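Local coordinates for Lmo0181 protein (Listeria monocytogenes serovar 1/2a, PDB 5F7V) that binds the cyclic alpha-glucan cycloalternan as the solute-binding lipoprotein of an ABC system, probably delivering it for transport across the cell membrane, at residues V33-F36 and E37-P41; N180-Y183 and K184-Q188; I252-F255 and D256-Q259; F298-A301 and S302-A306; E347-Q350 and Y351-L354. All blocks are in the same frame, centred on the assembly; numbering follows the deposited sequence.

Contact 1 of 5, residues V33-F36 and E37-P41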
# COMPACT_ATOMS: atom_id res chain seq x y z
N VAL A 33 -7.47 -2.46 20.66
CA VAL A 33 -8.29 -3.56 21.18
C VAL A 33 -8.65 -3.32 22.65
O VAL A 33 -9.81 -3.51 23.05
CB VAL A 33 -7.64 -4.95 20.94
CG1 VAL A 33 -8.34 -6.08 21.68
CG2 VAL A 33 -7.59 -5.19 19.43
N LYS A 34 -7.68 -2.91 23.46
CA LYS A 34 -7.94 -2.60 24.86
C LYS A 34 -9.02 -1.53 25.00
O LYS A 34 -9.89 -1.63 25.86
CB LYS A 34 -6.65 -2.14 25.54
CG LYS A 34 -6.77 -1.63 26.98
CD LYS A 34 -5.50 -1.05 27.58
CE LYS A 34 -5.03 0.24 26.89
NZ LYS A 34 -3.78 0.71 27.50
N GLU A 35 -8.92 -0.48 24.21
CA GLU A 35 -9.89 0.62 24.28
C GLU A 35 -11.29 0.15 23.80
O GLU A 35 -12.31 0.47 24.41
CB GLU A 35 -9.39 1.82 23.48
CG GLU A 35 -8.17 2.46 24.13
CD GLU A 35 -8.46 3.13 25.45
OE1 GLU A 35 -9.57 3.67 25.61
OE2 GLU A 35 -7.57 3.18 26.34
N PHE A 36 -11.30 -0.66 22.76
CA PHE A 36 -12.55 -1.22 22.26
C PHE A 36 -13.23 -2.07 23.34
O PHE A 36 -14.43 -1.96 23.55
CB PHE A 36 -12.34 -2.06 21.00
CG PHE A 36 -13.57 -2.79 20.56
CD1 PHE A 36 -14.58 -2.12 19.91
CD2 PHE A 36 -13.74 -4.15 20.82
CE1 PHE A 36 -15.76 -2.76 19.51
CE2 PHE A 36 -14.91 -4.79 20.42
CZ PHE A 36 -15.90 -4.10 19.76
N GLU A 37 -12.44 -2.91 23.99
CA GLU A 37 -12.95 -3.80 25.03
C GLU A 37 -13.43 -3.02 26.24
O GLU A 37 -14.42 -3.41 26.87
CB GLU A 37 -11.92 -4.83 25.39
CG GLU A 37 -11.71 -5.84 24.25
CD GLU A 37 -10.69 -6.92 24.59
OE1 GLU A 37 -9.95 -6.84 25.59
OE2 GLU A 37 -10.65 -7.92 23.86
N LYS A 38 -12.76 -1.91 26.56
CA LYS A 38 -13.22 -1.07 27.65
C LYS A 38 -14.61 -0.47 27.38
O LYS A 38 -15.50 -0.48 28.26
CB LYS A 38 -12.25 0.09 27.86
CG LYS A 38 -12.69 1.18 28.84
CD LYS A 38 -12.90 0.65 30.23
CE LYS A 38 -13.48 1.72 31.14
NZ LYS A 38 -13.55 1.19 32.52
N GLN A 39 -14.76 0.02 26.15
CA GLN A 39 -16.00 0.64 25.69
C GLN A 39 -17.08 -0.37 25.32
O GLN A 39 -18.23 0.02 25.17
CB GLN A 39 -15.70 1.59 24.53
CG GLN A 39 -14.76 2.73 24.92
CD GLN A 39 -14.46 3.72 23.79
OE1 GLN A 39 -15.00 3.60 22.70
NE2 GLN A 39 -13.63 4.71 24.04
N ASN A 40 -16.72 -1.64 25.15
CA ASN A 40 -17.69 -2.67 24.77
C ASN A 40 -17.47 -3.90 25.66
O ASN A 40 -16.91 -4.90 25.21
CB ASN A 40 -17.58 -3.06 23.28
CG ASN A 40 -17.83 -1.89 22.36
OD1 ASN A 40 -18.96 -1.69 21.91
ND2 ASN A 40 -16.84 -1.08 22.13
N PRO A 41 -17.90 -3.81 26.92
CA PRO A 41 -17.48 -4.85 27.89
C PRO A 41 -17.97 -6.28 27.59
O PRO A 41 -17.48 -7.24 28.18
CB PRO A 41 -18.03 -4.36 29.25
CG PRO A 41 -19.01 -3.31 28.89
CD PRO A 41 -18.66 -2.72 27.55

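Contact 2 of 5, residues N180-Y183 and K184-Q188. With GLC (alpha-D-glucopyranose), chain B.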
# COMPACT_ATOMS: atom_id res chain seq x y z
N ASN A 180 2.12 -3.72 -8.73
CA ASN A 180 1.57 -2.66 -7.87
C ASN A 180 2.32 -1.36 -8.06
O ASN A 180 1.70 -0.29 -8.12
CB ASN A 180 1.60 -3.05 -6.40
CG ASN A 180 0.24 -3.13 -5.78
OD1 ASN A 180 -0.73 -3.60 -6.40
ND2 ASN A 180 0.14 -2.66 -4.54
N GLU A 181 3.64 -1.44 -8.22
CA GLU A 181 4.39 -0.21 -8.45
C GLU A 181 4.14 0.32 -9.86
O GLU A 181 4.11 1.52 -10.12
CB GLU A 181 5.87 -0.46 -8.23
CG GLU A 181 6.68 0.82 -8.08
CD GLU A 181 6.49 1.52 -6.74
OE1 GLU A 181 5.83 0.98 -5.80
OE2 GLU A 181 7.06 2.64 -6.63
N PHE A 182 3.99 -0.62 -10.79
CA PHE A 182 3.96 -0.24 -12.21
C PHE A 182 2.71 0.49 -12.62
O PHE A 182 2.81 1.32 -13.51
CB PHE A 182 4.12 -1.48 -13.06
CG PHE A 182 4.39 -1.14 -14.50
CD1 PHE A 182 5.53 -0.43 -14.84
CD2 PHE A 182 3.51 -1.48 -15.50
CE1 PHE A 182 5.81 -0.08 -16.14
CE2 PHE A 182 3.78 -1.13 -16.81
CZ PHE A 182 4.92 -0.42 -17.12
N TYR A 183 1.56 0.23 -12.01
CA TYR A 183 0.41 1.01 -12.51
C TYR A 183 0.64 2.49 -12.21
O TYR A 183 0.19 3.36 -12.95
CB TYR A 183 -0.95 0.53 -12.02
CG TYR A 183 -1.29 0.65 -10.56
CD1 TYR A 183 -1.78 1.82 -10.03
CD2 TYR A 183 -1.15 -0.42 -9.68
CE1 TYR A 183 -2.15 1.93 -8.70
CE2 TYR A 183 -1.51 -0.34 -8.36
CZ TYR A 183 -1.99 0.85 -7.88
OH TYR A 183 -2.38 0.92 -6.57
N LYS A 184 1.33 2.79 -11.11
CA LYS A 184 1.74 4.18 -10.81
C LYS A 184 2.82 4.70 -11.75
O LYS A 184 2.70 5.79 -12.28
CB LYS A 184 2.20 4.23 -9.37
CG LYS A 184 2.78 5.56 -8.97
CD LYS A 184 3.42 5.57 -7.59
CE LYS A 184 4.64 4.65 -7.47
NZ LYS A 184 5.08 4.57 -6.05
N VAL A 185 3.90 3.95 -11.91
CA VAL A 185 5.02 4.41 -12.74
C VAL A 185 4.60 4.55 -14.20
O VAL A 185 5.00 5.50 -14.88
CB VAL A 185 6.27 3.51 -12.54
CG1 VAL A 185 7.39 3.98 -13.42
CG2 VAL A 185 6.70 3.60 -11.08
N ALA A 186 3.75 3.63 -14.67
CA ALA A 186 3.14 3.81 -16.02
C ALA A 186 2.38 5.12 -16.13
O ALA A 186 2.55 5.87 -17.09
CB ALA A 186 2.24 2.64 -16.33
N ALA A 187 1.59 5.42 -15.09
CA ALA A 187 0.84 6.68 -15.10
C ALA A 187 1.73 7.90 -15.07
O ALA A 187 1.36 8.94 -15.62
CB ALA A 187 -0.12 6.69 -13.92
N GLN A 188 2.91 7.80 -14.48
CA GLN A 188 3.88 8.89 -14.56
C GLN A 188 4.41 9.20 -15.96
O GLN A 188 5.04 10.23 -16.17
CB GLN A 188 5.06 8.57 -13.64
CG GLN A 188 4.72 8.59 -12.14
CD GLN A 188 5.80 7.99 -11.27
OE1 GLN A 188 6.86 7.56 -11.73
NE2 GLN A 188 5.47 7.93 -10.00
C1 GLC B . 2.57 -3.19 -1.91
C2 GLC B . 3.93 -3.68 -1.43
C3 GLC B . 4.73 -2.49 -0.91
C4 GLC B . 4.84 -1.44 -2.00
C5 GLC B . 3.47 -1.11 -2.61
C6 GLC B . 3.54 -0.26 -3.89
O2 GLC B . 3.79 -4.69 -0.41
O3 GLC B . 6.03 -2.99 -0.55
O4 GLC B . 5.37 -0.21 -1.47
O5 GLC B . 2.72 -2.27 -2.98
O6 GLC B . 4.31 -0.96 -4.86

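Contact 3 of 5, residues I252-F255 and D256-Q259. With GLC (alpha-D-glucopyranose), chain C; GLC (alpha-D-glucopyranose), chain D; GLC (alpha-D-glucopyranose), chain E.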
# COMPACT_ATOMS: atom_id res chain seq x y z
N ILE A 252 4.34 5.03 3.64
CA ILE A 252 4.33 5.71 4.94
C ILE A 252 4.16 4.72 6.09
O ILE A 252 4.36 5.06 7.25
CB ILE A 252 3.27 6.83 5.03
CG1 ILE A 252 1.82 6.31 4.99
CG2 ILE A 252 3.52 7.86 3.93
CD1 ILE A 252 0.76 7.37 5.11
N TRP A 253 3.74 3.49 5.76
CA TRP A 253 3.67 2.40 6.75
C TRP A 253 5.02 1.97 7.27
O TRP A 253 5.05 1.20 8.23
CB TRP A 253 2.92 1.16 6.19
CG TRP A 253 3.42 0.69 4.88
CD1 TRP A 253 4.40 -0.25 4.66
CD2 TRP A 253 2.94 1.08 3.60
NE1 TRP A 253 4.58 -0.42 3.33
CE2 TRP A 253 3.69 0.36 2.64
CE3 TRP A 253 1.93 1.95 3.14
CZ2 TRP A 253 3.48 0.52 1.26
CZ3 TRP A 253 1.73 2.08 1.77
CH2 TRP A 253 2.50 1.39 0.85
N LEU A 254 6.11 2.47 6.70
CA LEU A 254 7.44 2.19 7.25
C LEU A 254 8.00 3.35 8.08
O LEU A 254 9.12 3.23 8.57
CB LEU A 254 8.43 1.82 6.14
CG LEU A 254 8.08 0.46 5.51
CD1 LEU A 254 9.15 0.10 4.47
CD2 LEU A 254 7.88 -0.69 6.50
N PHE A 255 7.25 4.42 8.27
CA PHE A 255 7.76 5.49 9.11
C PHE A 255 8.04 5.00 10.54
O PHE A 255 9.05 5.40 11.10
CB PHE A 255 6.76 6.63 9.22
CG PHE A 255 6.68 7.54 8.02
CD1 PHE A 255 7.38 7.31 6.83
CD2 PHE A 255 5.79 8.62 8.06
CE1 PHE A 255 7.23 8.16 5.75
CE2 PHE A 255 5.64 9.46 7.01
CZ PHE A 255 6.36 9.22 5.84
N ASP A 256 7.22 4.12 11.11
CA ASP A 256 7.51 3.61 12.46
C ASP A 256 8.84 2.83 12.47
O ASP A 256 9.65 3.09 13.36
CB ASP A 256 6.37 2.74 12.98
CG ASP A 256 6.62 2.24 14.38
OD1 ASP A 256 6.45 3.05 15.31
OD2 ASP A 256 7.04 1.07 14.56
N MET A 257 9.06 1.93 11.52
CA MET A 257 10.32 1.17 11.42
C MET A 257 11.53 2.10 11.44
O MET A 257 12.54 1.85 12.11
CB MET A 257 10.33 0.38 10.11
CG MET A 257 11.53 -0.51 9.83
SD MET A 257 11.16 -1.54 8.40
CE MET A 257 10.02 -2.75 9.05
N PHE A 258 11.41 3.20 10.70
CA PHE A 258 12.54 4.07 10.43
C PHE A 258 12.76 5.10 11.52
O PHE A 258 13.73 5.83 11.44
CB PHE A 258 12.39 4.74 9.06
CG PHE A 258 12.44 3.80 7.88
CD1 PHE A 258 13.00 2.51 7.93
CD2 PHE A 258 11.92 4.21 6.69
CE1 PHE A 258 13.03 1.69 6.82
CE2 PHE A 258 11.93 3.38 5.56
CZ PHE A 258 12.48 2.12 5.63
N GLN A 259 11.94 5.15 12.57
CA GLN A 259 12.16 6.13 13.63
C GLN A 259 13.55 5.99 14.21
O GLN A 259 14.15 7.00 14.59
CB GLN A 259 11.13 6.03 14.77
CG GLN A 259 9.69 6.31 14.32
CD GLN A 259 9.51 7.75 13.86
OE1 GLN A 259 9.61 8.66 14.66
NE2 GLN A 259 9.32 7.96 12.58
C1 GLC C . 0.41 -1.40 2.63
C2 GLC C . -1.02 -0.93 2.80
C3 GLC C . -1.96 -1.77 1.95
C4 GLC C . -1.46 -1.83 0.51
C5 GLC C . -0.03 -2.34 0.46
C6 GLC C . 0.57 -2.31 -0.94
O2 GLC C . -1.37 -1.00 4.18
O3 GLC C . -3.24 -1.15 1.98
O4 GLC C . -2.28 -2.78 -0.19
O5 GLC C . 0.80 -1.47 1.26
O6 GLC C . 1.96 -2.65 -0.74
C1 GLC D . 6.77 -2.17 0.36
C2 GLC D . 8.22 -2.59 0.16
C3 GLC D . 8.50 -3.96 0.72
C4 GLC D . 7.97 -4.11 2.13
C5 GLC D . 6.51 -3.72 2.20
C6 GLC D . 6.10 -3.68 3.66
O2 GLC D . 8.60 -2.51 -1.22
O3 GLC D . 9.85 -4.36 0.62
O4 GLC D . 8.19 -5.43 2.62
O5 GLC D . 6.35 -2.39 1.72
O6 GLC D . 4.73 -3.32 3.86
C1 GLC E . 3.83 -4.43 3.71
C2 GLC E . 2.60 -3.92 3.00
C3 GLC E . 1.81 -2.94 3.85
C4 GLC E . 1.47 -3.61 5.16
C5 GLC E . 2.79 -4.00 5.85
C6 GLC E . 2.57 -4.62 7.22
O2 GLC E . 3.00 -3.30 1.77
O3 GLC E . 0.55 -2.67 3.23
O4 GLC E . 0.65 -2.77 5.98
O5 GLC E . 3.48 -4.92 5.00
O6 GLC E . 2.00 -5.91 7.02
O HOH W 1 4.57 3.61 10.17
O HOH W 2 6.85 0.68 10.30

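Contact 4 of 5, residues F298-A301 and S302-A306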
# COMPACT_ATOMS: atom_id res chain seq x y z
N PHE A 298 -19.19 -6.08 13.42
CA PHE A 298 -19.45 -4.77 12.91
C PHE A 298 -19.09 -3.67 13.89
O PHE A 298 -18.51 -2.65 13.51
CB PHE A 298 -20.91 -4.61 12.47
CG PHE A 298 -21.19 -3.22 12.01
CD1 PHE A 298 -20.74 -2.80 10.76
CD2 PHE A 298 -21.77 -2.29 12.85
CE1 PHE A 298 -20.92 -1.48 10.36
CE2 PHE A 298 -21.96 -1.00 12.43
CZ PHE A 298 -21.55 -0.59 11.17
N LYS A 299 -19.38 -3.89 15.17
CA LYS A 299 -19.04 -2.85 16.16
C LYS A 299 -17.52 -2.66 16.21
O LYS A 299 -17.02 -1.54 16.32
CB LYS A 299 -19.54 -3.21 17.54
CG LYS A 299 -21.03 -2.98 17.70
CD LYS A 299 -21.41 -3.44 19.10
CE LYS A 299 -22.87 -3.33 19.34
NZ LYS A 299 -23.33 -1.95 19.13
N PHE A 300 -16.77 -3.75 16.13
CA PHE A 300 -15.32 -3.63 16.10
C PHE A 300 -14.87 -2.95 14.80
O PHE A 300 -14.01 -2.04 14.85
CB PHE A 300 -14.68 -5.02 16.22
CG PHE A 300 -13.18 -4.96 16.16
CD1 PHE A 300 -12.48 -4.35 17.19
CD2 PHE A 300 -12.48 -5.39 15.03
CE1 PHE A 300 -11.10 -4.25 17.13
CE2 PHE A 300 -11.11 -5.32 14.99
CZ PHE A 300 -10.42 -4.73 16.03
N ALA A 301 -15.41 -3.33 13.64
CA ALA A 301 -15.07 -2.66 12.39
C ALA A 301 -15.36 -1.18 12.42
O ALA A 301 -14.57 -0.36 11.92
CB ALA A 301 -15.77 -3.33 11.20
N SER A 302 -16.51 -0.82 12.97
CA SER A 302 -16.93 0.57 13.08
C SER A 302 -16.00 1.34 14.00
O SER A 302 -15.60 2.47 13.70
CB SER A 302 -18.39 0.65 13.53
OG SER A 302 -18.78 2.02 13.58
N PHE A 303 -15.65 0.77 15.15
CA PHE A 303 -14.68 1.35 16.07
C PHE A 303 -13.35 1.65 15.36
O PHE A 303 -12.79 2.74 15.43
CB PHE A 303 -14.47 0.40 17.28
CG PHE A 303 -13.37 0.81 18.22
CD1 PHE A 303 -12.06 0.39 17.99
CD2 PHE A 303 -13.63 1.59 19.33
CE1 PHE A 303 -11.04 0.77 18.86
CE2 PHE A 303 -12.59 1.94 20.20
CZ PHE A 303 -11.30 1.53 19.96
N MET A 304 -12.83 0.66 14.67
CA MET A 304 -11.55 0.81 13.99
C MET A 304 -11.70 1.88 12.93
O MET A 304 -10.74 2.61 12.70
CB MET A 304 -11.13 -0.51 13.38
CG MET A 304 -10.69 -1.54 14.39
SD MET A 304 -9.17 -1.16 15.25
CE MET A 304 -7.94 -1.70 14.03
N SER A 305 -12.86 2.05 12.31
CA SER A 305 -13.02 3.00 11.24
C SER A 305 -13.06 4.45 11.73
O SER A 305 -12.37 5.33 11.18
CB SER A 305 -14.31 2.68 10.47
OG SER A 305 -14.47 3.55 9.39
N ALA A 306 -13.86 4.67 12.77
CA ALA A 306 -14.31 6.01 13.11
C ALA A 306 -14.16 6.40 14.57
O ALA A 306 -14.36 7.56 14.89
CB ALA A 306 -15.74 6.20 12.64

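Contact 5 of 5, residues E347-Q350 and Y351-L354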
# COMPACT_ATOMS: atom_id res chain seq x y z
N GLU A 347 0.54 16.45 0.23
CA GLU A 347 0.71 17.02 -1.12
C GLU A 347 0.56 15.93 -2.18
O GLU A 347 -0.00 16.18 -3.25
CB GLU A 347 2.10 17.63 -1.24
CG GLU A 347 2.26 18.92 -0.46
CD GLU A 347 3.72 19.28 -0.20
OE1 GLU A 347 4.64 18.53 -0.59
OE2 GLU A 347 3.90 20.37 0.40
N SER A 348 1.01 14.71 -1.88
CA SER A 348 0.96 13.61 -2.83
C SER A 348 -0.47 13.25 -3.22
O SER A 348 -0.66 12.76 -4.33
CB SER A 348 1.69 12.40 -2.26
OG SER A 348 3.08 12.58 -2.08
N LEU A 349 -1.46 13.52 -2.38
CA LEU A 349 -2.84 13.13 -2.67
C LEU A 349 -3.41 13.82 -3.88
O LEU A 349 -4.29 13.27 -4.52
CB LEU A 349 -3.70 13.36 -1.46
CG LEU A 349 -3.35 12.55 -0.21
CD1 LEU A 349 -4.11 13.07 0.98
CD2 LEU A 349 -3.62 11.07 -0.44
N GLN A 350 -2.90 14.99 -4.26
CA GLN A 350 -3.35 15.65 -5.47
C GLN A 350 -3.17 14.79 -6.73
O GLN A 350 -3.94 14.84 -7.67
CB GLN A 350 -2.59 16.97 -5.69
CG GLN A 350 -3.12 17.75 -6.88
CD GLN A 350 -2.49 19.14 -7.10
OE1 GLN A 350 -2.42 19.67 -8.21
NE2 GLN A 350 -1.99 19.71 -6.03
N TYR A 351 -2.12 13.97 -6.72
CA TYR A 351 -1.70 13.24 -7.93
C TYR A 351 -2.04 11.78 -7.84
O TYR A 351 -1.53 11.00 -8.62
CB TYR A 351 -0.19 13.42 -8.14
CG TYR A 351 0.29 14.81 -7.81
CD1 TYR A 351 -0.15 15.90 -8.57
CD2 TYR A 351 1.14 15.03 -6.73
CE1 TYR A 351 0.30 17.17 -8.25
CE2 TYR A 351 1.55 16.32 -6.42
CZ TYR A 351 1.15 17.38 -7.15
OH TYR A 351 1.55 18.67 -6.84
N MET A 352 -2.92 11.38 -6.95
CA MET A 352 -3.18 9.97 -6.71
C MET A 352 -3.75 9.27 -7.93
O MET A 352 -4.51 9.84 -8.73
CB MET A 352 -4.14 9.80 -5.53
CG MET A 352 -5.56 10.24 -5.81
SD MET A 352 -6.76 9.75 -4.54
CE MET A 352 -6.25 10.90 -3.36
N VAL A 353 -3.40 8.00 -8.04
CA VAL A 353 -4.02 7.08 -8.98
C VAL A 353 -4.52 5.87 -8.20
O VAL A 353 -3.77 5.21 -7.49
CB VAL A 353 -3.11 6.72 -10.17
CG1 VAL A 353 -2.98 7.95 -11.05
CG2 VAL A 353 -1.79 6.07 -9.72
N LEU A 354 -5.81 5.60 -8.32
CA LEU A 354 -6.45 4.52 -7.58
C LEU A 354 -5.99 3.17 -8.13
O LEU A 354 -5.70 3.06 -9.32
CB LEU A 354 -7.96 4.67 -7.66
CG LEU A 354 -8.49 5.99 -7.12
CD1 LEU A 354 -9.99 6.04 -7.35
CD2 LEU A 354 -8.19 6.13 -5.64
O HOH W 3 -4.68 12.55 -9.41
O HOH W 4 0.77 21.03 -7.91

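Contact 1 of 5, residues V33-F36 and E37-P41
The carboxamide of Asn-40 lies over one face of the Phe-36 ring, the two planes only 22° apart, with ND2 of Asn-40 3.3 Å from CE1 of Phe-36. The CB of Asn-40 adds a CH-pi contact to that ring, 4.2 Å from its centroid and toward the rim. The same amide turns its N-H inward: ND2 of Asn-40 donates to O of Phe-36 at 2.9 Å, a nearly straight bond lying in the amide plane, which fixes the rotation of the amide above the ring. Helix 27-39 of the solute-binding fold stops here: Asn-40 is the first residue to leave helical angles, and its side chain bonds back into the last turn. That bond supplements a weak one from the backbone N of Asn-40 to the same carbonyl oxygen. One turn earlier, Glu-37 runs alongside Val-33, and CG1 of Val-33 approaches OE2 of Glu-37 to 3.7 Å. That carboxylate oxygen is held by the backbone N of Val-45, on the neighbouring strand 43-49, so the extended Glu-37 side chain ties helix to strand. Farther out, Phe-300 and Phe-303 of helix 294-306 each meet the Phe-36 ring edge-to-face, and Ile-43 and Val-45 also pack against it.

Contact 2 of 5, residues N180-Y183 and K184-Q188
Glu-181 leaves the helix with CG beside its carbonyl carbon (chi1 -165°) and then bends at chi2, which curls the carboxylate toward Lys-184, whose own chain bends at chi3 (64°) to bring NZ to meet it. This i to i+3 salt bridge stands near the start of helix 179-187, which presents two residues to the glycan pocket. NZ of Lys-184 approaches OE2 of Glu-181 at 2.8 Å from above the carboxylate plane, 56° out of it, and also pairs with Glu-270. The other carboxylate oxygen serves the sugar: O6 of the glucose in chain B donates to OE1 of Glu-181 at 2.6 Å. Lys-184 is thus a second-shell residue that helps to orient a first-shell acid, and its charge probably favours the ionised carboxylate. Asn-180 grips the same glucose, ND2 donating to the ring oxygen O5 at 3.0 Å, while its OD1 accepts from Trp-361. Away from the sugar, Phe-182 faces helix 206-220, and Val-185 sets CG2 4.1 Å from CG of Glu-181. One turn beyond Phe-182, the methyl of Ala-186 sits over one face of the aromatic ring, toward the rim, with CB of Ala-186 4.1 Å from CE2 of Phe-182.

Contact 3 of 5, residues I252-F255 and D256-Q259
Leu-254 lays its CB over one face of the Phe-258 ring, 4.2 Å from the centroid, with CD1 of Leu-254 4.1 Å from CZ of Phe-258. The short turn formed here, a 3-10 segment 252-254 running into helix 255-258, follows strand 245-251 and carries Trp-253 of the glycan pocket. That indole is a sugar platform: C1 of the chain C glucose stands over the centre of the ring system, C3 of the chain E glucose lies over it toward the rim, and in the ring plane NE1 of Trp-253 donates to O5 of the chain D glucose at 3.1 Å. One flat side chain thereby reads three glucose units by stacking and by a nearly straight hydrogen bond. Its chi1 of 52° places CG between the backbone N and the carbonyl carbon, and the indole lies among the sugars. Two waters bridge the loosely bonded turn, one from O of Ile-252 to N of Asp-256, the other from O of Trp-253 to N of Met-257. Gln-259 folds back at chi2, its amide also reaching O of Pro-338, and NE2 of Gln-259 donates to O of Phe-255 at 3.0 Å from well above the carbonyl plane.

Contact 4 of 5, residues F298-A301 and S302-A306
Helix 294-306 packs between helix 27-39 and the strands of the solute-binding fold, and its i to i+4 pairs illustrate how one helix dresses two different neighbours. On the side toward helix 27-39, Phe-300 and Met-304 make a Met-aromatic contact. Their side chains run side by side in the same direction, and CG of Met-304 rests over one face of the Phe-300 ring, 3.9 Å from the centroid and displaced toward the rim. The sulfur follows obliquely: SD of Met-304 is 4.6 Å from that centroid, 42° off the ring normal. The bend at chi2 (-68°) brings the sulfur back beside the ring, SD of Met-304 coming within 3.9 Å of CZ of Phe-300. Tyr-17 meets the Phe-300 ring edge-to-face, and Leu-29 and Met-32 lie against the methionine.

A second pair sits on another side of the helix. CB of Ser-302 sits over one face of the Phe-298 ring, again toward the rim, 4.1 Å from CE2 of Phe-298. In one of its two conformers the hydroxyl of Ser-302 hydrogen-bonds to Asp-98, while OG of Ser-305 hydrogen-bonds to the backbone O of Val-124 in strand 119-135, which satisfies the hydroxyl of that buried residue. Successive i to i+4 backbone bonds run beneath these side chains, and the one from N of Ser-305 to O of Ala-301 is clearly bent (135°). Straighter is the bond one turn earlier, in which N of Phe-303 donates to O of Lys-299 at 2.9 Å.

Contact 5 of 5, residues E347-Q350 and Y351-L354
Tyr-351 sets its ring against the side chain of Gln-350, whose CB stands over the ring centre in a CH-pi contact, 3.9 Å from the centroid. The setting is a turn that carries the chain from helix 343-347 into the short strand 352-353, which pairs in parallel with strand 278-287 of the solute-binding fold. Gln-350 stays extended, with CG anti to the backbone N (chi1 -175°), so that its amide reaches along the tyrosine, CD of Gln-350 lying 3.6 Å from CE1 of Tyr-351; amide and ring planes are 32° apart. A water in the ring plane binds OH of Tyr-351 at 2.7 Å and, weakly, OE1 of Gln-350. The backbone N of Tyr-351 donates to O of Ser-348 at 3.1 Å, closing the turn, and that carbonyl also accepts from the hydroxyl of Thr-278. Next comes Met-352, whose N makes a weak bond to O of Leu-349. A second water donates to the carbonyl oxygens of both Gln-350 and Met-352, bridging the turn to the strand. Bent at chi3, the methionine brings its methyl back over the turn, CE of Met-352 lying 3.9 Å from CD2 of Leu-349, with Phe-280 touching both residues.

In the fold
All five contacts are local and follow one another in series; none nests within or crosses another. Contact 1 ends helix 27-39 ahead of strand 43-49, on the opposite side of the chain's centre from contact 2, which lies on helix 179-187 beside the sugar. Contact 3 turns the chain after strand 245-251 and also faces the glycan, its nearest atoms about 7 Å from contact 2. Contact 4, on helix 294-306, comes back to touch contact 1, tying the two helices together. Contact 5 leads helix 343-347 into strand 352-353, where the backbone oxygens of Val-353 and Leu-354 lie against the ring of Tyr-183, joining this edge of the sheet to the helix of contact 2.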